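Local coordinates for protein OLD nuclease (Thermus scotoductus, PDB 6P74) that degrades linear and supercoiled double-stranded DNA in the 5'-to-3' direction with divalent metal ions, nicks circular DNA, and has DNA-stimulated ATPase activity, at residues A[12-17]-A[331-336]; A[30-35]-A[326-331]; A[255-260]-A[287-292]; A[277-282]-A[308-313]. All blocks are in the same frame, centred on the assembly; numbering follows the deposited sequence.

How the contacts relate
Starting from the N terminus, the chain passes 12-17 and then the phosphate loop at 30-35, and both wait about 300 residues for their partners. Helix 246-266 and strand 272-276 follow, and here contacts 3 and 4 interleave: 255-260, 277-282, 287-292, 308-313. Contact 4 joins the loops that leave two neighbouring parallel strands, while contact 3 packs the helices before strand 272-276 and after the first loop; Q287 ties the two together. Strand 323-328 then closes contact 2 on the phosphate loop, and the following strand 334-337 closes contact 1, the widest loop, which encloses the other three. K34 packs on S308 and H310, so contacts 2 and 4 also meet.

Contact 1. Residues A[12-17]-A[331-336]; sequences CLEDID and DDRVVV
The carboxylate of E14 is held between two arginines: OE2 forms a salt bridge to R333 NH1 at 3.1 Å, while OE1 pairs with R68. E14 and R333 meet at about a right angle. The E14 chain runs out extended, with CG anti to the backbone N (chi1 171°), which lays CG over one face of the guanidinium and carries the carboxylate on to NH1. The two flat groups are turned 33° from each other. At the other end of the guanidinium, R333 NH2 lies 3.3 Å from D15 CB; the D15 side chain runs alongside that of R333, pointing the same way, but D15 OD2 stays 4.3 Å from R333 NH2, beyond a salt bridge, though probably near enough to add to the attraction.

Beyond the charged pair the contact is mostly apolar. V334 uses its two methyls separately: CG1 packs on L13 CD2 at 3.7 Å, whereas CG2 touches a polar atom, the carbonyl O of C12, at 3.3 Å. Farther along, I16 CG2 meets V336 CG2 at 4.0 Å. No hydrogen bond crosses; side chains pack on one another and on the backbone carbonyls of C12 and V334. L13 and I16 also touch I37 of helix 34-45. In this ABC-type ATPase domain, the antiparallel sheet holding strand 13-19 meets edge strand 334-337 of the mixed sheet, beside the inferred nucleotide site, through a few apolar side chains.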
# COMPACT_ATOMS: atom_id res chain seq x y z
N CYS A 12 -6.51 -5.03 -10.04
CA CYS A 12 -7.48 -6.08 -10.33
C CYS A 12 -8.63 -5.62 -11.22
O CYS A 12 -9.44 -6.46 -11.63
CB CYS A 12 -8.03 -6.67 -9.01
SG CYS A 12 -8.78 -5.48 -7.87
N LEU A 13 -8.71 -4.33 -11.55
CA LEU A 13 -9.85 -3.78 -12.29
C LEU A 13 -9.53 -3.81 -13.78
O LEU A 13 -8.96 -2.87 -14.34
CB LEU A 13 -10.17 -2.36 -11.82
CG LEU A 13 -10.41 -2.17 -10.32
CD1 LEU A 13 -10.74 -0.72 -10.00
CD2 LEU A 13 -11.52 -3.09 -9.85
N GLU A 14 -9.93 -4.90 -14.44
CA GLU A 14 -9.67 -5.01 -15.87
C GLU A 14 -10.49 -3.99 -16.65
O GLU A 14 -9.95 -3.26 -17.50
CB GLU A 14 -9.97 -6.42 -16.36
CG GLU A 14 -9.92 -6.56 -17.87
CD GLU A 14 -9.65 -7.98 -18.33
OE1 GLU A 14 -8.84 -8.15 -19.26
OE2 GLU A 14 -10.24 -8.93 -17.76
N ASP A 15 -11.79 -3.91 -16.37
CA ASP A 15 -12.68 -2.98 -17.06
C ASP A 15 -13.83 -2.84 -16.07
O ASP A 15 -14.34 -3.84 -15.57
CB ASP A 15 -12.99 -3.49 -18.47
CG ASP A 15 -13.82 -2.50 -19.28
OD1 ASP A 15 -14.47 -1.62 -18.68
OD2 ASP A 15 -13.83 -2.60 -20.52
N ILE A 16 -14.24 -1.60 -15.79
CA ILE A 16 -15.35 -1.35 -14.89
C ILE A 16 -15.84 0.05 -15.22
O ILE A 16 -15.09 0.92 -15.65
CB ILE A 16 -15.13 -1.47 -13.36
CG1 ILE A 16 -14.00 -0.55 -12.94
CG2 ILE A 16 -14.85 -2.92 -12.98
CD1 ILE A 16 -14.11 -0.02 -11.53
N ASP A 17 -17.12 0.26 -14.95
CA ASP A 17 -17.79 1.52 -15.25
C ASP A 17 -18.93 1.68 -14.25
O ASP A 17 -19.91 0.94 -14.32
CB ASP A 17 -18.28 1.50 -16.69
CG ASP A 17 -18.92 2.80 -17.12
OD1 ASP A 17 -19.08 3.72 -16.27
OD2 ASP A 17 -19.26 2.90 -18.32
N ASP A 331 -14.04 -16.02 -13.24
CA ASP A 331 -12.74 -15.90 -13.89
C ASP A 331 -11.80 -14.91 -13.21
O ASP A 331 -10.76 -14.58 -13.78
CB ASP A 331 -12.95 -15.52 -15.36
CG ASP A 331 -13.78 -16.54 -16.11
OD1 ASP A 331 -13.20 -17.54 -16.61
OD2 ASP A 331 -15.02 -16.35 -16.18
N ASP A 332 -12.13 -14.46 -11.99
CA ASP A 332 -11.36 -13.44 -11.28
C ASP A 332 -11.49 -12.07 -11.94
O ASP A 332 -10.60 -11.23 -11.82
CB ASP A 332 -9.88 -13.81 -11.14
CG ASP A 332 -9.59 -14.61 -9.89
OD1 ASP A 332 -10.43 -14.58 -8.95
OD2 ASP A 332 -8.53 -15.27 -9.84
N ARG A 333 -12.59 -11.86 -12.65
CA ARG A 333 -12.88 -10.61 -13.33
C ARG A 333 -13.75 -9.77 -12.39
O ARG A 333 -14.79 -10.25 -11.92
CB ARG A 333 -13.59 -10.89 -14.66
CG ARG A 333 -14.25 -9.69 -15.29
CD ARG A 333 -13.78 -9.47 -16.73
NE ARG A 333 -14.26 -8.19 -17.25
CZ ARG A 333 -13.86 -7.64 -18.39
NH1 ARG A 333 -12.95 -8.24 -19.15
NH2 ARG A 333 -14.36 -6.47 -18.78
N VAL A 334 -13.31 -8.54 -12.11
CA VAL A 334 -14.09 -7.69 -11.21
C VAL A 334 -15.31 -7.16 -11.96
O VAL A 334 -15.21 -6.68 -13.09
CB VAL A 334 -13.26 -6.55 -10.62
CG1 VAL A 334 -14.15 -5.73 -9.68
CG2 VAL A 334 -12.09 -7.10 -9.86
N VAL A 335 -16.45 -7.26 -11.30
CA VAL A 335 -17.75 -6.91 -11.83
C VAL A 335 -18.40 -6.04 -10.77
O VAL A 335 -18.27 -6.34 -9.58
CB VAL A 335 -18.58 -8.18 -12.13
CG1 VAL A 335 -20.04 -7.86 -12.35
CG2 VAL A 335 -17.99 -8.90 -13.34
N VAL A 336 -19.03 -4.95 -11.18
CA VAL A 336 -19.74 -4.07 -10.26
C VAL A 336 -21.22 -4.11 -10.59
O VAL A 336 -21.60 -4.03 -11.76
CB VAL A 336 -19.22 -2.63 -10.35
CG1 VAL A 336 -19.95 -1.75 -9.34
CG2 VAL A 336 -17.72 -2.59 -10.15

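Contact 2. Residues A[30-35]-A[326-331]; sequences NGAGKT and VRKDRD. With SO4 (sulfate ion), chain D; SO4 (sulfate ion), chain H.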
# COMPACT_ATOMS: atom_id res chain seq x y z
N ASN A 30 -13.39 -8.84 0.37
CA ASN A 30 -12.06 -8.26 0.49
C ASN A 30 -11.15 -8.72 -0.64
O ASN A 30 -11.00 -9.93 -0.89
CB ASN A 30 -11.45 -8.63 1.84
CG ASN A 30 -12.12 -7.92 2.99
OD1 ASN A 30 -12.72 -6.85 2.81
ND2 ASN A 30 -12.03 -8.49 4.18
N GLY A 31 -10.50 -7.76 -1.30
CA GLY A 31 -9.64 -8.03 -2.43
C GLY A 31 -10.37 -8.13 -3.74
O GLY A 31 -9.72 -8.30 -4.79
N ALA A 32 -11.70 -8.02 -3.73
CA ALA A 32 -12.53 -8.18 -4.90
C ALA A 32 -12.70 -6.88 -5.69
O ALA A 32 -13.47 -6.88 -6.66
CB ALA A 32 -13.90 -8.73 -4.50
N GLY A 33 -12.02 -5.79 -5.31
CA GLY A 33 -11.99 -4.55 -6.09
C GLY A 33 -12.45 -3.30 -5.34
O GLY A 33 -12.20 -2.18 -5.82
N LYS A 34 -13.14 -3.47 -4.21
CA LYS A 34 -13.69 -2.41 -3.38
C LYS A 34 -12.72 -1.25 -3.17
O LYS A 34 -12.98 -0.11 -3.57
CB LYS A 34 -14.08 -3.03 -2.02
CG LYS A 34 -15.12 -2.28 -1.22
CD LYS A 34 -15.96 -3.26 -0.32
CE LYS A 34 -15.21 -3.79 0.90
NZ LYS A 34 -14.36 -4.99 0.62
N THR A 35 -11.59 -1.53 -2.51
CA THR A 35 -10.63 -0.49 -2.16
C THR A 35 -9.92 0.05 -3.39
O THR A 35 -9.56 1.23 -3.44
CB THR A 35 -9.64 -1.04 -1.13
OG1 THR A 35 -10.35 -1.39 0.06
CG2 THR A 35 -8.59 -0.01 -0.78
N VAL A 326 -19.31 -5.05 -5.44
CA VAL A 326 -18.09 -5.31 -6.20
C VAL A 326 -17.60 -6.71 -5.86
O VAL A 326 -17.46 -7.05 -4.68
CB VAL A 326 -16.99 -4.27 -5.91
CG1 VAL A 326 -15.69 -4.58 -6.69
CG2 VAL A 326 -17.46 -2.87 -6.24
N ARG A 327 -17.33 -7.53 -6.88
CA ARG A 327 -16.83 -8.87 -6.62
C ARG A 327 -16.23 -9.46 -7.89
O ARG A 327 -16.44 -8.94 -8.99
CB ARG A 327 -17.92 -9.78 -6.05
CG ARG A 327 -18.86 -10.31 -7.06
CD ARG A 327 -20.11 -10.77 -6.38
NE ARG A 327 -21.24 -10.21 -7.09
CZ ARG A 327 -22.50 -10.31 -6.71
NH1 ARG A 327 -22.84 -10.96 -5.60
NH2 ARG A 327 -23.42 -9.73 -7.47
N LYS A 328 -15.44 -10.53 -7.71
CA LYS A 328 -14.80 -11.22 -8.81
C LYS A 328 -15.68 -12.37 -9.28
O LYS A 328 -16.23 -13.11 -8.47
CB LYS A 328 -13.41 -11.74 -8.40
CG LYS A 328 -12.40 -10.64 -8.07
CD LYS A 328 -10.96 -11.17 -7.84
CE LYS A 328 -9.97 -10.00 -7.54
NZ LYS A 328 -8.51 -10.34 -7.62
N ASP A 329 -15.84 -12.50 -10.60
CA ASP A 329 -16.68 -13.55 -11.16
C ASP A 329 -15.86 -14.84 -11.31
O ASP A 329 -14.71 -14.94 -10.86
CB ASP A 329 -17.33 -13.09 -12.47
CG ASP A 329 -16.38 -13.15 -13.69
OD1 ASP A 329 -15.22 -13.61 -13.60
OD2 ASP A 329 -16.83 -12.71 -14.78
N ARG A 330 -16.46 -15.86 -11.93
CA ARG A 330 -15.82 -17.16 -12.02
C ARG A 330 -14.37 -17.06 -12.48
O ARG A 330 -13.55 -17.90 -12.12
CB ARG A 330 -16.61 -18.08 -12.96
CG ARG A 330 -17.99 -18.44 -12.41
CD ARG A 330 -18.49 -19.77 -12.98
NE ARG A 330 -19.47 -20.40 -12.09
CZ ARG A 330 -19.20 -21.42 -11.28
NH1 ARG A 330 -17.98 -21.94 -11.24
NH2 ARG A 330 -20.16 -21.93 -10.51
N ASP A 331 -14.04 -16.02 -13.24
CA ASP A 331 -12.74 -15.90 -13.89
C ASP A 331 -11.80 -14.91 -13.21
O ASP A 331 -10.76 -14.58 -13.78
CB ASP A 331 -12.95 -15.52 -15.36
CG ASP A 331 -13.78 -16.54 -16.11
OD1 ASP A 331 -13.20 -17.54 -16.61
OD2 ASP A 331 -15.02 -16.35 -16.18
S SO4 D . -10.25 -4.43 -1.99
O1 SO4 D . -11.06 -5.22 -2.92
O2 SO4 D . -11.08 -3.40 -1.39
O3 SO4 D . -9.74 -5.30 -0.94
O4 SO4 D . -9.13 -3.83 -2.71
S SO4 H . -16.01 -13.17 -4.58
O1 SO4 H . -17.04 -13.99 -5.21
O2 SO4 H . -16.64 -11.94 -4.11
O3 SO4 H . -15.39 -13.87 -3.46
O4 SO4 H . -14.99 -12.83 -5.57
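This is the Walker A P-loop of the ATPase domain, resting on the end of strand 323-328. The contact centres on A32, whose methyl CB presses on R327 CA at 3.6 Å. V326 packs against the loop with CG1 anti to its backbone N (chi1 179°), and this methyl reaches A32 O at 3.2 Å and also touches the backbone N of K34. G33, at the helix N-cap position, has no side chain, and V326 CG1 lies close against its backbone. K328 stretches alongside the loop, its CE 3.2 Å from G31 O.

No hydrogen bond links the two segments. Two loop amides, of G31 and G33, donate to a sulfate, probably from the crystallisation liquor, which sits where an ATP phosphate would be expected. The K34 ammonium group bonds G28 O. A second sulfate lies against the strand, accepting from K328 N. At the sulfate held in the loop, G31 N donates to O3 of that ion at 2.6 Å, and G33 N donates to its O1 at 2.6 Å, with an N-H...O angle of 153°.

Contact 3. Residues A[255-260]-A[287-292]; sequences IVVGIF and QRYFYR. With SO4 (sulfate ion), chain J.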
# COMPACT_ATOMS: atom_id res chain seq x y z
N ILE A 255 -13.22 11.42 17.15
CA ILE A 255 -12.91 12.80 16.78
C ILE A 255 -13.27 13.07 15.32
O ILE A 255 -13.68 14.18 14.97
CB ILE A 255 -11.43 13.09 17.08
CG1 ILE A 255 -11.22 13.16 18.59
CG2 ILE A 255 -10.98 14.39 16.38
CD1 ILE A 255 -9.80 13.43 18.97
N VAL A 256 -13.15 12.07 14.46
CA VAL A 256 -13.54 12.27 13.07
C VAL A 256 -15.03 12.55 12.97
O VAL A 256 -15.47 13.45 12.25
CB VAL A 256 -13.11 11.06 12.22
CG1 VAL A 256 -13.79 11.06 10.86
CG2 VAL A 256 -11.60 11.08 12.05
N VAL A 257 -15.85 11.77 13.71
CA VAL A 257 -17.28 12.04 13.72
C VAL A 257 -17.54 13.45 14.19
O VAL A 257 -18.36 14.18 13.60
CB VAL A 257 -18.03 11.00 14.59
CG1 VAL A 257 -19.54 11.27 14.59
CG2 VAL A 257 -17.74 9.57 14.09
N GLY A 258 -16.82 13.89 15.23
CA GLY A 258 -17.00 15.25 15.71
C GLY A 258 -16.65 16.29 14.66
O GLY A 258 -17.29 17.34 14.57
N ILE A 259 -15.62 16.01 13.84
CA ILE A 259 -15.26 16.96 12.78
C ILE A 259 -16.41 17.07 11.79
O ILE A 259 -16.81 18.17 11.40
CB ILE A 259 -13.95 16.55 12.09
CG1 ILE A 259 -12.74 16.88 12.97
CG2 ILE A 259 -13.78 17.30 10.76
CD1 ILE A 259 -11.56 16.01 12.66
N PHE A 260 -16.99 15.93 11.39
CA PHE A 260 -18.09 15.98 10.45
C PHE A 260 -19.32 16.64 11.04
O PHE A 260 -20.08 17.30 10.32
CB PHE A 260 -18.42 14.58 9.96
CG PHE A 260 -17.57 14.15 8.80
CD1 PHE A 260 -17.95 14.44 7.50
CD2 PHE A 260 -16.37 13.48 9.01
CE1 PHE A 260 -17.17 14.05 6.43
CE2 PHE A 260 -15.59 13.09 7.95
CZ PHE A 260 -15.99 13.38 6.65
N GLN A 287 -21.81 4.40 14.92
CA GLN A 287 -21.92 4.19 13.49
C GLN A 287 -23.27 4.66 12.99
O GLN A 287 -23.38 5.26 11.92
CB GLN A 287 -21.70 2.72 13.15
CG GLN A 287 -20.32 2.18 13.50
CD GLN A 287 -20.26 0.68 13.24
OE1 GLN A 287 -20.86 0.19 12.28
NE2 GLN A 287 -19.58 -0.05 14.11
N ARG A 288 -24.31 4.43 13.79
CA ARG A 288 -25.62 4.92 13.42
C ARG A 288 -25.65 6.43 13.42
O ARG A 288 -26.22 7.05 12.51
CB ARG A 288 -26.68 4.35 14.36
CG ARG A 288 -27.19 3.00 13.89
CD ARG A 288 -28.29 2.39 14.81
NE ARG A 288 -27.74 1.35 15.68
CZ ARG A 288 -27.64 0.06 15.36
NH1 ARG A 288 -28.08 -0.39 14.18
NH2 ARG A 288 -27.11 -0.78 16.24
N TYR A 289 -25.03 7.05 14.41
CA TYR A 289 -24.98 8.51 14.45
C TYR A 289 -24.21 9.07 13.25
O TYR A 289 -24.68 9.98 12.57
CB TYR A 289 -24.38 8.94 15.80
CG TYR A 289 -24.28 10.43 15.98
CD1 TYR A 289 -23.24 11.13 15.41
CD2 TYR A 289 -25.22 11.13 16.72
CE1 TYR A 289 -23.13 12.48 15.55
CE2 TYR A 289 -25.12 12.50 16.87
CZ TYR A 289 -24.07 13.17 16.27
OH TYR A 289 -23.92 14.53 16.39
N PHE A 290 -23.05 8.48 12.94
CA PHE A 290 -22.25 8.95 11.82
C PHE A 290 -23.00 8.79 10.48
O PHE A 290 -23.06 9.73 9.68
CB PHE A 290 -20.92 8.17 11.81
CG PHE A 290 -19.83 8.80 10.99
CD1 PHE A 290 -19.88 10.15 10.62
CD2 PHE A 290 -18.74 8.04 10.57
CE1 PHE A 290 -18.88 10.71 9.85
CE2 PHE A 290 -17.72 8.60 9.81
CZ PHE A 290 -17.79 9.93 9.44
N TYR A 291 -23.58 7.62 10.24
CA TYR A 291 -24.32 7.39 9.01
C TYR A 291 -25.45 8.41 8.84
O TYR A 291 -25.62 8.99 7.76
CB TYR A 291 -24.88 5.97 8.97
CG TYR A 291 -25.66 5.62 7.71
CD1 TYR A 291 -25.06 5.67 6.46
CD2 TYR A 291 -27.00 5.25 7.78
CE1 TYR A 291 -25.78 5.35 5.30
CE2 TYR A 291 -27.72 4.93 6.63
CZ TYR A 291 -27.10 4.98 5.40
OH TYR A 291 -27.81 4.66 4.27
N ARG A 292 -26.25 8.62 9.89
CA ARG A 292 -27.32 9.61 9.81
C ARG A 292 -26.76 10.98 9.47
O ARG A 292 -27.38 11.75 8.71
CB ARG A 292 -28.08 9.66 11.12
CG ARG A 292 -29.42 10.37 11.01
CD ARG A 292 -29.64 11.33 12.15
NE ARG A 292 -28.64 12.40 12.16
CZ ARG A 292 -28.79 13.57 11.56
NH1 ARG A 292 -29.92 13.84 10.89
NH2 ARG A 292 -27.81 14.48 11.62
S SO4 J . -26.38 -1.66 20.00
O1 SO4 J . -26.51 -0.63 18.97
O2 SO4 J . -27.69 -1.98 20.55
O3 SO4 J . -25.52 -1.17 21.07
O4 SO4 J . -25.77 -2.85 19.41
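F290 swings its CG anti to the backbone N (chi1 -163°), carrying the ring across to helix 255-260, and V257 places CG1 anti to its own N, which aims its CG2 methyl at that ring. The result is a CH-pi contact: V257 CG2 stands 4.0 Å from the centroid of the F290 ring, over the face but displaced toward the rim. The other V257 methyl, CG1, goes to Y289 and meets the tyrosine ring at its edge, 3.8 Å from CD1. V257 thus fits between two successive aromatic residues of the facing helix.

One turn further along, F260 completes the cluster. The edge of F290 points to the F260 face in an offset edge-to-face pair, centroids 5.4 Å apart and planes at 60°, with F290 CE1 lying 3.8 Å from F260 CD2. V256 CG1 adds a looser touch on F290 CZ at 4.4 Å. The axes of segments 255-260 and 287-292 approach to 10.4 Å and run roughly the same way, at 28°.

M203 of the second subunit packs on both V257 and Y289, so this seam also borders the dimer interface. Away from it, R288 NH2 donates to a sulfate. With no hydrogen bond or ion pair across it, the helix contact is made by aromatic and methyl packing, without directional polar bonds.

Contact 4. Residues A[277-282]-A[308-313]; sequences EPEMYL and STHSPI
Hydrogen bonds dominate where E279 meets the loop 308-313. Its carboxylate takes two donors from adjacent residues: T309 OG1 donates a hydrogen bond to E279 OE1 at 2.9 Å, coming from above the carboxylate plane, and H310 N donates to E279 OE2 at 2.8 Å on the syn side, tilted out of the plane but nearly straight at 162°. A bend in the E279 chain at chi2 (-90°) brings the group round to both. T309 OG1 in turn accepts from S311 N in an ST turn, so the hydroxyl that grips E279 also shapes its own loop. At E277 the backbone takes part: E277 N donates to S308 O at 2.9 Å, from above the carbonyl plane, while S308 OG reaches back to E277 OE2 at a longer 3.3 Å.

The remaining contacts are packing. E279 CB lies against S311 CB at 3.8 Å, and P278 CD sits 3.1 Å from S308 O.

The glutamates after strand 272-276 and H310 after 304-308 probably correspond to the Walker B and H-loop elements of ABC ATPases. These parallel strands are neighbours in the mixed sheet, and one backbone bond links the chains where they end. S308 and H310 touch K34 on helix 34-45. On the other flank, Q287 of helix 284-299 bonds S311 OG and L282 O, and L282 packs against V257 of helix 246-266.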
# COMPACT_ATOMS: atom_id res chain seq x y z
N GLU A 277 -14.06 2.63 4.87
CA GLU A 277 -14.67 2.02 6.05
C GLU A 277 -15.14 2.95 7.17
O GLU A 277 -14.73 2.79 8.33
CB GLU A 277 -13.72 0.99 6.67
CG GLU A 277 -14.02 -0.38 6.20
CD GLU A 277 -13.02 -0.86 5.20
OE1 GLU A 277 -11.86 -1.05 5.62
OE2 GLU A 277 -13.41 -1.04 4.02
N PRO A 278 -16.02 3.90 6.87
CA PRO A 278 -16.44 4.84 7.90
C PRO A 278 -16.77 4.27 9.26
O PRO A 278 -16.79 5.02 10.25
CB PRO A 278 -17.66 5.53 7.28
CG PRO A 278 -18.18 4.54 6.25
CD PRO A 278 -17.02 3.77 5.77
N GLU A 279 -17.01 2.96 9.33
CA GLU A 279 -17.41 2.37 10.59
C GLU A 279 -16.26 2.18 11.54
O GLU A 279 -16.50 2.01 12.74
CB GLU A 279 -18.09 1.01 10.37
CG GLU A 279 -17.15 -0.07 9.78
CD GLU A 279 -17.17 -0.09 8.23
OE1 GLU A 279 -17.53 0.95 7.63
OE2 GLU A 279 -16.84 -1.15 7.63
N MET A 280 -15.02 2.19 11.06
CA MET A 280 -13.99 1.48 11.81
C MET A 280 -13.73 2.15 13.15
O MET A 280 -13.61 3.38 13.25
CB MET A 280 -12.71 1.32 11.01
CG MET A 280 -12.20 -0.12 11.20
SD MET A 280 -10.93 -0.81 10.13
CE MET A 280 -11.23 -2.57 10.31
N TYR A 281 -13.70 1.31 14.18
CA TYR A 281 -13.44 1.67 15.57
C TYR A 281 -14.53 2.54 16.17
O TYR A 281 -14.29 3.23 17.15
CB TYR A 281 -12.07 2.33 15.73
CG TYR A 281 -10.98 1.53 15.05
CD1 TYR A 281 -10.80 0.18 15.34
CD2 TYR A 281 -10.15 2.11 14.09
CE1 TYR A 281 -9.81 -0.56 14.70
CE2 TYR A 281 -9.17 1.38 13.44
CZ TYR A 281 -9.01 0.05 13.75
OH TYR A 281 -8.03 -0.68 13.11
N LEU A 282 -15.73 2.52 15.60
CA LEU A 282 -16.89 3.17 16.21
C LEU A 282 -17.81 2.12 16.80
O LEU A 282 -18.04 1.07 16.20
CB LEU A 282 -17.68 4.00 15.20
CG LEU A 282 -16.95 5.22 14.70
CD1 LEU A 282 -17.72 5.84 13.54
CD2 LEU A 282 -16.74 6.20 15.88
N SER A 308 -16.19 2.79 0.86
CA SER A 308 -16.27 1.35 1.06
C SER A 308 -16.72 1.09 2.50
O SER A 308 -16.47 1.89 3.40
CB SER A 308 -14.92 0.68 0.77
OG SER A 308 -13.89 1.16 1.63
N THR A 309 -17.42 -0.03 2.69
CA THR A 309 -17.92 -0.38 4.02
C THR A 309 -18.10 -1.89 4.14
O THR A 309 -18.35 -2.59 3.15
CB THR A 309 -19.25 0.31 4.34
OG1 THR A 309 -19.52 0.18 5.73
CG2 THR A 309 -20.38 -0.34 3.57
N HIS A 310 -17.97 -2.37 5.38
CA HIS A 310 -18.31 -3.73 5.76
C HIS A 310 -19.49 -3.77 6.71
O HIS A 310 -19.85 -4.85 7.19
CB HIS A 310 -17.13 -4.42 6.43
CG HIS A 310 -16.09 -4.89 5.47
ND1 HIS A 310 -16.19 -6.10 4.80
CD2 HIS A 310 -14.92 -4.34 5.07
CE1 HIS A 310 -15.13 -6.26 4.02
NE2 HIS A 310 -14.34 -5.21 4.17
N SER A 311 -20.08 -2.63 7.01
CA SER A 311 -21.06 -2.50 8.06
C SER A 311 -22.45 -2.44 7.47
O SER A 311 -22.69 -1.63 6.57
CB SER A 311 -20.81 -1.24 8.88
OG SER A 311 -21.88 -1.00 9.79
N PRO A 312 -23.40 -3.25 7.94
CA PRO A 312 -24.79 -3.08 7.51
C PRO A 312 -25.41 -1.76 7.98
O PRO A 312 -26.54 -1.45 7.58
CB PRO A 312 -25.50 -4.30 8.11
CG PRO A 312 -24.65 -4.72 9.25
CD PRO A 312 -23.23 -4.37 8.88
N ILE A 313 -24.74 -1.00 8.83
CA ILE A 313 -25.33 0.26 9.25
C ILE A 313 -25.12 1.32 8.18
O ILE A 313 -25.99 2.16 7.96
CB ILE A 313 -24.77 0.66 10.62
CG1 ILE A 313 -25.33 -0.29 11.70
CG2 ILE A 313 -25.09 2.10 10.94
CD1 ILE A 313 -24.34 -0.54 12.85